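Ferric uptake regulation protein (Vibrio cholerae, PDB 2W57) probably acts as a metal-dependent repressor that regulates iron-uptake genes by binding DNA, and binds zinc ions. Local coordinates at residues 20-25 with 37-42; 88-93 with 97-102; 25-30 with 80-85. All coordinates share one frame; numbering follows the deposited sequence.

Interaction 1 (20-25 with 37-42); sequences LKILEV and EELYKK
Leu39 of segment 37-42 reaches between Ile22 and Val25 of segment 20-25. Leu39 starts toward the other helix. CB itself serves as a stem and makes no close approach to segment 20-25. CG stands anti to the backbone N (chi1 176°), which carries both methyl groups across the gap. There the chain divides. CD1 goes to Val25, where it lies 3.4 Å from Val25 CG1. The same methyl is 3.7 Å from Val25 CB, the branch point of the valine. CD2 turns to the other residue and meets Ile22 CG2 at 3.8 Å. Leu39 and Ile22 cross at about a right angle, while Leu39 and Val25 meet more obliquely.

Val25 also points at its neighbour. Its CG1 is the branch anti to the backbone N (chi1 167°), and this methyl does most of the touching. It reaches Lys42 as well, where CG1 comes within 4.5 Å of Lys42 CB. Beyond CB the lysine chain turns off, so only its base takes part. The contact is wholly apolar and small, burying 178 Å² in all.

The short helix axes stay 10.6 Å apart at their closest and make an angle of 106°. The backbones come nearest at Val25 and Leu39, whose CA atoms are 7.4 Å apart. Helix 52-64 closes the core from another direction: Val58 packs on Ile22, and Val55 and Leu59 pack on Leu39. Leu43 and Leu46 add to the cover over Val25. Cys31 packs on both Val25 and Lys42. Helices crossing at a steep angle round a shared aliphatic core belong to the winged-helix DNA-binding domain of Fur proteins.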
loop_
_atom_site.group_PDB
_atom_site.type_symbol
_atom_site.label_atom_id
_atom_site.label_comp_id
_atom_site.label_asym_id
_atom_site.label_seq_id
_atom_site.Cartn_x
_atom_site.Cartn_y
_atom_site.Cartn_z
ATOM N N LEU A 20 -15.809 -21.277 0.753
ATOM C CA LEU A 20 -17.078 -20.938 1.429
ATOM C C LEU A 20 -16.882 -20.361 2.830
ATOM O O LEU A 20 -17.514 -19.368 3.200
ATOM C CB LEU A 20 -18.001 -22.164 1.526
ATOM C CG LEU A 20 -18.580 -22.800 0.257
ATOM C CD1 LEU A 20 -19.374 -24.034 0.616
ATOM C CD2 LEU A 20 -19.438 -21.826 -0.556
ATOM N N LYS A 21 -15.997 -21.002 3.587
ATOM C CA LYS A 21 -15.736 -20.686 4.979
ATOM C C LYS A 21 -15.004 -19.375 5.143
ATOM O O LYS A 21 -15.185 -18.680 6.143
ATOM C CB LYS A 21 -14.910 -21.805 5.616
ATOM C CG LYS A 21 -15.728 -23.041 5.934
ATOM C CD LYS A 21 -14.882 -24.073 6.654
ATOM C CE LYS A 21 -15.691 -25.320 6.964
ATOM N NZ LYS A 21 -16.544 -25.126 8.147
ATOM N N ILE A 22 -14.163 -19.047 4.170
ATOM C CA ILE A 22 -13.442 -17.791 4.194
ATOM C C ILE A 22 -14.373 -16.683 3.737
ATOM O O ILE A 22 -14.306 -15.577 4.257
ATOM C CB ILE A 22 -12.156 -17.848 3.333
ATOM C CG1 ILE A 22 -11.111 -18.728 4.036
ATOM C CG2 ILE A 22 -11.619 -16.444 3.069
ATOM C CD1 ILE A 22 -9.887 -19.022 3.240
ATOM N N LEU A 23 -15.250 -16.976 2.779
ATOM C CA LEU A 23 -16.210 -15.974 2.321
ATOM C C LEU A 23 -17.224 -15.648 3.425
ATOM O O LEU A 23 -17.477 -14.479 3.718
ATOM C CB LEU A 23 -16.908 -16.430 1.035
ATOM C CG LEU A 23 -17.952 -15.528 0.366
ATOM C CD1 LEU A 23 -17.371 -14.166 -0.004
ATOM C CD2 LEU A 23 -18.512 -16.225 -0.871
ATOM N N GLU A 24 -17.797 -16.688 4.025
ATOM C CA GLU A 24 -18.597 -16.564 5.236
ATOM C C GLU A 24 -17.977 -15.538 6.198
ATOM O O GLU A 24 -18.638 -14.587 6.613
ATOM C CB GLU A 24 -18.657 -17.927 5.909
ATOM C CG GLU A 24 -19.802 -18.170 6.864
ATOM C CD GLU A 24 -20.154 -19.667 6.938
ATOM O OE1 GLU A 24 -20.914 -20.086 7.859
ATOM O OE2 GLU A 24 -19.667 -20.430 6.059
ATOM N N VAL A 25 -16.701 -15.714 6.534
ATOM C CA VAL A 25 -16.060 -14.799 7.466
ATOM C C VAL A 25 -16.052 -13.387 6.930
ATOM O O VAL A 25 -16.376 -12.448 7.664
ATOM C CB VAL A 25 -14.627 -15.232 7.859
ATOM C CG1 VAL A 25 -13.898 -14.087 8.561
ATOM C CG2 VAL A 25 -14.669 -16.472 8.766
ATOM N N GLU A 37 -4.040 -12.535 8.221
ATOM C CA GLU A 37 -3.679 -13.076 9.537
ATOM C C GLU A 37 -4.884 -13.053 10.454
ATOM O O GLU A 37 -5.186 -14.033 11.134
ATOM C CB GLU A 37 -2.538 -12.282 10.170
ATOM C CG GLU A 37 -1.196 -12.384 9.430
ATOM C CD GLU A 37 -1.095 -11.538 8.131
ATOM O OE1 GLU A 37 -1.912 -10.603 7.896
ATOM O OE2 GLU A 37 -0.171 -11.828 7.332
ATOM N N GLU A 38 -5.587 -11.927 10.449
ATOM C CA GLU A 38 -6.730 -11.749 11.321
ATOM C C GLU A 38 -7.790 -12.744 10.902
ATOM O O GLU A 38 -8.397 -13.401 11.753
ATOM C CB GLU A 38 -7.252 -10.312 11.260
ATOM C CG GLU A 38 -6.370 -9.277 11.956
ATOM C CD GLU A 38 -6.478 -7.867 11.335
ATOM O OE1 GLU A 38 -7.192 -7.679 10.313
ATOM O OE2 GLU A 38 -5.820 -6.936 11.859
ATOM N N LEU A 39 -7.976 -12.874 9.590
ATOM C CA LEU A 39 -8.928 -13.822 9.017
ATOM C C LEU A 39 -8.602 -15.284 9.396
ATOM O O LEU A 39 -9.490 -16.075 9.734
ATOM C CB LEU A 39 -8.975 -13.615 7.497
ATOM C CG LEU A 39 -9.786 -14.482 6.519
ATOM C CD1 LEU A 39 -10.985 -15.139 7.169
ATOM C CD2 LEU A 39 -10.189 -13.647 5.290
ATOM N N TYR A 40 -7.322 -15.626 9.331
ATOM C CA TYR A 40 -6.827 -16.918 9.797
ATOM C C TYR A 40 -7.160 -17.124 11.272
ATOM O O TYR A 40 -7.721 -18.164 11.629
ATOM C CB TYR A 40 -5.318 -17.021 9.547
ATOM C CG TYR A 40 -4.612 -18.103 10.318
ATOM C CD1 TYR A 40 -4.804 -19.445 9.996
ATOM C CD2 TYR A 40 -3.754 -17.789 11.369
ATOM C CE1 TYR A 40 -4.175 -20.451 10.695
ATOM C CE2 TYR A 40 -3.112 -18.800 12.092
ATOM C CZ TYR A 40 -3.329 -20.132 11.736
ATOM O OH TYR A 40 -2.693 -21.148 12.413
ATOM N N LYS A 41 -6.828 -16.140 12.119
ATOM C CA LYS A 41 -7.117 -16.215 13.565
ATOM C C LYS A 41 -8.600 -16.396 13.910
ATOM O O LYS A 41 -8.925 -17.109 14.857
ATOM C CB LYS A 41 -6.543 -15.013 14.319
ATOM C CG LYS A 41 -5.137 -15.259 14.907
ATOM C CD LYS A 41 -4.528 -13.982 15.501
ATOM C CE LYS A 41 -3.811 -13.176 14.439
ATOM N NZ LYS A 41 -4.010 -11.698 14.617
ATOM N N LYS A 42 -9.479 -15.746 13.149
ATOM C CA LYS A 42 -10.923 -15.870 13.306
ATOM C C LYS A 42 -11.325 -17.322 13.056
ATOM O O LYS A 42 -12.007 -17.940 13.866
ATOM C CB LYS A 42 -11.631 -14.979 12.287
ATOM C CG LYS A 42 -12.716 -14.107 12.869
ATOM C CD LYS A 42 -12.130 -12.742 13.285
ATOM C CE LYS A 42 -13.193 -11.804 13.889
ATOM N NZ LYS A 42 -12.753 -10.384 13.758
#

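Interaction 2 (88-93 with 97-102); sequences HDHLVC and GEVIEF. With ZN (zinc ion), chain D; ZN (zinc ion), chain C.
His88 has CG between the backbone N and the carbonyl carbon (chi1 60°), which lays its ring against Glu101. Glu101 runs extended beyond CG and puts its carboxylate over one face of that ring. CD of Glu101 sits 3.2 Å above the His88 ring plane, toward the rim, and the two planes are 28° apart. Phe102 takes the same type of first torsion as His88. One face of its ring receives Asp89 CB, a CH-pi contact at 4.0 Å from the ring centroid.

The backbones form an antiparallel beta hairpin. Asp89 pairs with Phe102, and Leu91 with Ile100, each through two hydrogen bonds. Leu91 N to Ile100 O is 2.8 Å. Cys93 N adds a bond to Glu98 O. Leu91 and Ile100 lie side by side, near Val120 and Tyr118 of the second subunit. Cys93 also forms a disulfide with Cys133.

His88 and His90 bind one zinc with His33 and Glu81, while Asp89 binds the other. His88 NE2 lies 2.1 Å from its zinc, so it has no hydrogen for Glu101 OE2, 3.1 Å away. The carboxylate therefore stacks on a metal-bound imidazole, and its charge may polarise the ring.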
loop_
_atom_site.group_PDB
_atom_site.type_symbol
_atom_site.label_atom_id
_atom_site.label_comp_id
_atom_site.label_asym_id
_atom_site.label_seq_id
_atom_site.Cartn_x
_atom_site.Cartn_y
_atom_site.Cartn_z
ATOM N N HIS A 88 -14.923 4.596 -1.124
ATOM C CA HIS A 88 -14.503 5.212 0.134
ATOM C C HIS A 88 -12.965 5.284 0.286
ATOM O O HIS A 88 -12.204 4.683 -0.484
ATOM C CB HIS A 88 -15.189 4.549 1.343
ATOM C CG HIS A 88 -14.909 3.083 1.477
ATOM N ND1 HIS A 88 -15.497 2.132 0.671
ATOM C CD2 HIS A 88 -14.114 2.405 2.337
ATOM C CE1 HIS A 88 -15.072 0.932 1.023
ATOM N NE2 HIS A 88 -14.234 1.070 2.034
ATOM N N ASP A 89 -12.528 6.066 1.265
ATOM C CA ASP A 89 -11.132 6.137 1.649
ATOM C C ASP A 89 -11.033 5.681 3.087
ATOM O O ASP A 89 -12.052 5.342 3.689
ATOM C CB ASP A 89 -10.609 7.552 1.459
ATOM C CG ASP A 89 -10.680 7.978 0.026
ATOM O OD1 ASP A 89 -10.150 7.231 -0.825
ATOM O OD2 ASP A 89 -11.288 9.029 -0.257
ATOM N N HIS A 90 -9.824 5.646 3.638
ATOM C CA HIS A 90 -9.634 4.949 4.900
ATOM C C HIS A 90 -8.860 5.737 5.916
ATOM O O HIS A 90 -7.844 6.348 5.619
ATOM C CB HIS A 90 -8.979 3.579 4.679
ATOM C CG HIS A 90 -9.633 2.760 3.608
ATOM N ND1 HIS A 90 -9.396 2.966 2.263
ATOM C CD2 HIS A 90 -10.515 1.735 3.682
ATOM C CE1 HIS A 90 -10.108 2.106 1.556
ATOM N NE2 HIS A 90 -10.792 1.343 2.393
ATOM N N LEU A 91 -9.377 5.715 7.127
ATOM C CA LEU A 91 -8.707 6.281 8.269
ATOM C C LEU A 91 -8.383 5.085 9.147
ATOM O O LEU A 91 -9.251 4.273 9.439
ATOM C CB LEU A 91 -9.642 7.279 8.955
ATOM C CG LEU A 91 -9.320 7.946 10.289
ATOM C CD1 LEU A 91 -8.177 8.925 10.156
ATOM C CD2 LEU A 91 -10.577 8.647 10.800
ATOM N N VAL A 92 -7.128 4.949 9.536
ATOM C CA VAL A 92 -6.683 3.738 10.195
ATOM C C VAL A 92 -6.094 4.078 11.557
ATOM O O VAL A 92 -5.230 4.963 11.658
ATOM C CB VAL A 92 -5.644 3.022 9.317
ATOM C CG1 VAL A 92 -5.171 1.726 9.945
ATOM C CG2 VAL A 92 -6.222 2.773 7.935
ATOM N N CYS A 93 -6.581 3.400 12.602
ATOM C CA CYS A 93 -6.008 3.521 13.948
ATOM C C CYS A 93 -4.810 2.608 14.019
ATOM O O CYS A 93 -4.893 1.426 13.670
ATOM C CB CYS A 93 -6.983 3.124 15.059
ATOM S SG CYS A 93 -8.521 4.065 15.165
ATOM N N GLY A 97 -6.592 -1.525 15.693
ATOM C CA GLY A 97 -6.962 -2.316 14.514
ATOM C C GLY A 97 -8.336 -1.926 13.981
ATOM O O GLY A 97 -9.136 -2.789 13.583
ATOM N N GLU A 98 -8.596 -0.618 13.984
ATOM C CA GLU A 98 -9.889 -0.051 13.625
ATOM C C GLU A 98 -9.768 0.764 12.327
ATOM O O GLU A 98 -8.866 1.592 12.194
ATOM C CB GLU A 98 -10.410 0.788 14.804
ATOM C CG GLU A 98 -11.704 1.581 14.578
ATOM C CD GLU A 98 -12.934 0.718 14.305
ATOM O OE1 GLU A 98 -12.813 -0.529 14.269
ATOM O OE2 GLU A 98 -14.034 1.303 14.123
ATOM N N VAL A 99 -10.660 0.499 11.368
ATOM C CA VAL A 99 -10.634 1.156 10.052
ATOM C C VAL A 99 -11.935 1.932 9.799
ATOM O O VAL A 99 -12.990 1.339 9.616
ATOM C CB VAL A 99 -10.423 0.144 8.889
ATOM C CG1 VAL A 99 -10.307 0.866 7.554
ATOM C CG2 VAL A 99 -9.198 -0.716 9.121
ATOM N N ILE A 100 -11.851 3.258 9.786
ATOM C CA ILE A 100 -13.004 4.085 9.456
ATOM C C ILE A 100 -13.023 4.431 7.957
ATOM O O ILE A 100 -12.006 4.841 7.386
ATOM C CB ILE A 100 -13.080 5.364 10.331
ATOM C CG1 ILE A 100 -13.312 5.014 11.803
ATOM C CG2 ILE A 100 -14.206 6.280 9.855
ATOM C CD1 ILE A 100 -12.057 5.004 12.655
ATOM N N GLU A 101 -14.181 4.240 7.331
ATOM C CA GLU A 101 -14.394 4.631 5.945
ATOM C C GLU A 101 -14.904 6.057 5.922
ATOM O O GLU A 101 -15.705 6.436 6.774
ATOM C CB GLU A 101 -15.447 3.745 5.285
ATOM C CG GLU A 101 -15.234 2.262 5.455
ATOM C CD GLU A 101 -16.263 1.456 4.703
ATOM O OE1 GLU A 101 -17.337 2.007 4.401
ATOM O OE2 GLU A 101 -16.007 0.269 4.413
ATOM N N PHE A 102 -14.450 6.846 4.955
ATOM C CA PHE A 102 -14.999 8.181 4.738
ATOM C C PHE A 102 -14.974 8.530 3.259
ATOM O O PHE A 102 -14.259 7.904 2.476
ATOM C CB PHE A 102 -14.253 9.239 5.569
ATOM C CG PHE A 102 -12.841 9.507 5.103
ATOM C CD1 PHE A 102 -11.780 8.717 5.549
ATOM C CD2 PHE A 102 -12.570 10.555 4.227
ATOM C CE1 PHE A 102 -10.474 8.961 5.124
ATOM C CE2 PHE A 102 -11.268 10.805 3.797
ATOM C CZ PHE A 102 -10.218 10.001 4.249
HETATM ZN ZN ZN D . -12.628 -0.128 2.569
HETATM ZN ZN ZN C . -11.497 9.181 -2.191
#

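Interaction 3 (25-30 with 80-85); sequences VLQQPE and FELSTQ. With ZN (zinc ion), chain D.
Gln27 meets Leu82 through its chain and not through its flat amide. Gln27 CG lies 3.9 Å from Leu82 CD1, while the amide NE2 bonds to Asn4 OD1. The Phe80 side chain starts toward segment 25-30, but its ring turns aside from it. Glu81 starts off away from segment 25-30, and its carboxylate binds zinc. The metal is 2.1 Å from Glu81 OE2 and 2.7 Å from Glu81 OE1, and stands about 1.3 Å out of the carboxylate plane. His33, His88 and His90 complete the site.

Leu82 carries the contact. Its CG is anti to the carbonyl carbon (chi1 -71°), which brings CD1 against the backbone of Leu26. CD1 lies 3.5 Å from Leu26 O, and Leu82 CG lies 4.3 Å from Leu26 CB. Strand 78-82 pairs with strand 68-72 in the wing of the winged-helix domain, so this contact joins helix to wing. Val68 of the wing packs on Leu26, and so do Leu59 and Phe62 of helix 52-64.

One water lies between the backbones. It accepts from Leu82 N at 3.2 Å. Its bond to Leu26 O is weak, at 3.4 Å.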
loop_
_atom_site.group_PDB
_atom_site.type_symbol
_atom_site.label_atom_id
_atom_site.label_comp_id
_atom_site.label_asym_id
_atom_site.label_seq_id
_atom_site.Cartn_x
_atom_site.Cartn_y
_atom_site.Cartn_z
ATOM N N VAL A 25 -16.701 -15.714 6.534
ATOM C CA VAL A 25 -16.060 -14.799 7.466
ATOM C C VAL A 25 -16.052 -13.387 6.930
ATOM O O VAL A 25 -16.376 -12.448 7.664
ATOM C CB VAL A 25 -14.627 -15.232 7.859
ATOM C CG1 VAL A 25 -13.898 -14.087 8.561
ATOM C CG2 VAL A 25 -14.669 -16.472 8.766
ATOM N N LEU A 26 -15.710 -13.239 5.651
ATOM C CA LEU A 26 -15.612 -11.921 5.024
ATOM C C LEU A 26 -16.912 -11.126 5.090
ATOM O O LEU A 26 -16.891 -9.893 5.078
ATOM C CB LEU A 26 -15.115 -12.047 3.583
ATOM C CG LEU A 26 -13.602 -12.268 3.470
ATOM C CD1 LEU A 26 -13.203 -12.720 2.084
ATOM C CD2 LEU A 26 -12.859 -11.015 3.879
ATOM N N GLN A 27 -18.028 -11.844 5.202
ATOM C CA GLN A 27 -19.363 -11.245 5.261
ATOM C C GLN A 27 -19.820 -10.787 6.645
ATOM O O GLN A 27 -20.823 -10.094 6.747
ATOM C CB GLN A 27 -20.394 -12.211 4.690
ATOM C CG GLN A 27 -20.403 -12.250 3.190
ATOM C CD GLN A 27 -20.901 -13.570 2.674
ATOM O OE1 GLN A 27 -20.813 -14.586 3.353
ATOM N NE2 GLN A 27 -21.417 -13.571 1.462
ATOM N N GLN A 28 -19.100 -11.178 7.695
ATOM C CA GLN A 28 -19.466 -10.812 9.064
ATOM C C GLN A 28 -19.264 -9.305 9.270
ATOM O O GLN A 28 -18.223 -8.765 8.905
ATOM C CB GLN A 28 -18.673 -11.631 10.090
ATOM C CG GLN A 28 -19.085 -13.126 10.214
ATOM C CD GLN A 28 -18.050 -13.973 10.994
ATOM O OE1 GLN A 28 -17.050 -13.444 11.506
ATOM N NE2 GLN A 28 -18.290 -15.292 11.083
ATOM N N PRO A 29 -20.281 -8.616 9.829
ATOM C CA PRO A 29 -20.279 -7.153 9.979
ATOM C C PRO A 29 -18.947 -6.572 10.468
ATOM O O PRO A 29 -18.510 -5.523 9.986
ATOM C CB PRO A 29 -21.364 -6.921 11.031
ATOM C CG PRO A 29 -22.309 -8.052 10.835
ATOM C CD PRO A 29 -21.517 -9.223 10.360
ATOM N N GLU A 30 -18.310 -7.270 11.408
ATOM C CA GLU A 30 -17.086 -6.797 12.074
ATOM C C GLU A 30 -15.797 -7.207 11.368
ATOM O O GLU A 30 -14.704 -6.903 11.853
ATOM C CB GLU A 30 -17.044 -7.297 13.529
ATOM C CG GLU A 30 -16.813 -8.810 13.682
ATOM C CD GLU A 30 -18.087 -9.669 13.499
ATOM O OE1 GLU A 30 -19.192 -9.112 13.302
ATOM O OE2 GLU A 30 -17.975 -10.916 13.556
ATOM N N PHE A 80 -8.146 -6.825 3.403
ATOM C CA PHE A 80 -9.090 -7.155 2.369
ATOM C C PHE A 80 -10.490 -6.737 2.809
ATOM O O PHE A 80 -10.760 -6.566 3.996
ATOM C CB PHE A 80 -9.042 -8.656 2.086
ATOM C CG PHE A 80 -7.682 -9.161 1.632
ATOM C CD1 PHE A 80 -7.437 -9.419 0.287
ATOM C CD2 PHE A 80 -6.658 -9.400 2.557
ATOM C CE1 PHE A 80 -6.201 -9.901 -0.138
ATOM C CE2 PHE A 80 -5.413 -9.872 2.145
ATOM C CZ PHE A 80 -5.180 -10.121 0.790
ATOM N N GLU A 81 -11.370 -6.565 1.835
ATOM C CA GLU A 81 -12.766 -6.236 2.064
ATOM C C GLU A 81 -13.501 -6.728 0.831
ATOM O O GLU A 81 -12.874 -6.940 -0.207
ATOM C CB GLU A 81 -12.970 -4.722 2.253
ATOM C CG GLU A 81 -12.360 -3.835 1.160
ATOM C CD GLU A 81 -12.790 -2.373 1.260
ATOM O OE1 GLU A 81 -14.008 -2.127 1.439
ATOM O OE2 GLU A 81 -11.927 -1.463 1.153
ATOM N N LEU A 82 -14.813 -6.933 0.956
ATOM C CA LEU A 82 -15.641 -7.310 -0.178
ATOM C C LEU A 82 -15.796 -6.089 -1.056
ATOM O O LEU A 82 -15.863 -4.973 -0.546
ATOM C CB LEU A 82 -17.011 -7.796 0.294
ATOM C CG LEU A 82 -17.047 -9.158 1.004
ATOM C CD1 LEU A 82 -18.281 -9.286 1.897
ATOM C CD2 LEU A 82 -16.970 -10.332 0.008
ATOM N N SER A 83 -15.836 -6.296 -2.371
ATOM C CA SER A 83 -15.977 -5.199 -3.332
ATOM C C SER A 83 -17.307 -4.460 -3.201
ATOM O O SER A 83 -18.296 -5.027 -2.743
ATOM C CB SER A 83 -15.834 -5.724 -4.762
ATOM O OG SER A 83 -14.570 -6.322 -4.953
ATOM N N THR A 84 -17.301 -3.183 -3.579
ATOM C CA THR A 84 -18.512 -2.381 -3.800
ATOM C C THR A 84 -18.194 -1.288 -4.820
ATOM O O THR A 84 -17.048 -0.869 -4.938
ATOM C CB THR A 84 -19.056 -1.709 -2.497
ATOM O OG1 THR A 84 -17.976 -1.103 -1.777
ATOM C CG2 THR A 84 -19.776 -2.722 -1.586
ATOM N N GLN A 85 -19.207 -0.833 -5.556
ATOM C CA GLN A 85 -19.093 0.352 -6.419
ATOM C C GLN A 85 -18.953 1.633 -5.577
ATOM O O GLN A 85 -18.306 2.597 -6.006
ATOM C CB GLN A 85 -20.309 0.477 -7.335
ATOM C CG GLN A 85 -20.699 -0.800 -8.111
ATOM C CD GLN A 85 -22.083 -0.690 -8.789
ATOM O OE1 GLN A 85 -22.586 0.415 -9.045
ATOM N NE2 GLN A 85 -22.696 -1.842 -9.081
HETATM ZN ZN ZN D . -12.628 -0.128 2.569
HETATM O O HOH W 1 -16.152 -6.849 3.858
#

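Interactions 1 and 3 share helix 17-26 and Val25, and their centres are about 11 Å apart. They meet through packing of Leu23 on Leu82 and of Leu39 on Leu26, in one core of the DNA-binding domain. Their segments alternate along the chain. Interaction 2 comes later, in the sheet of the dimerisation domain. Its centre is about 20 Å from that of interaction 1 and about 14 Å from that of interaction 3. Strands 78-82 and 89-93 follow each other in the chain, and both carry ligands of one zinc. That metal therefore ties the two domains together, consistent with metal-dependent placing of the DNA-binding domains.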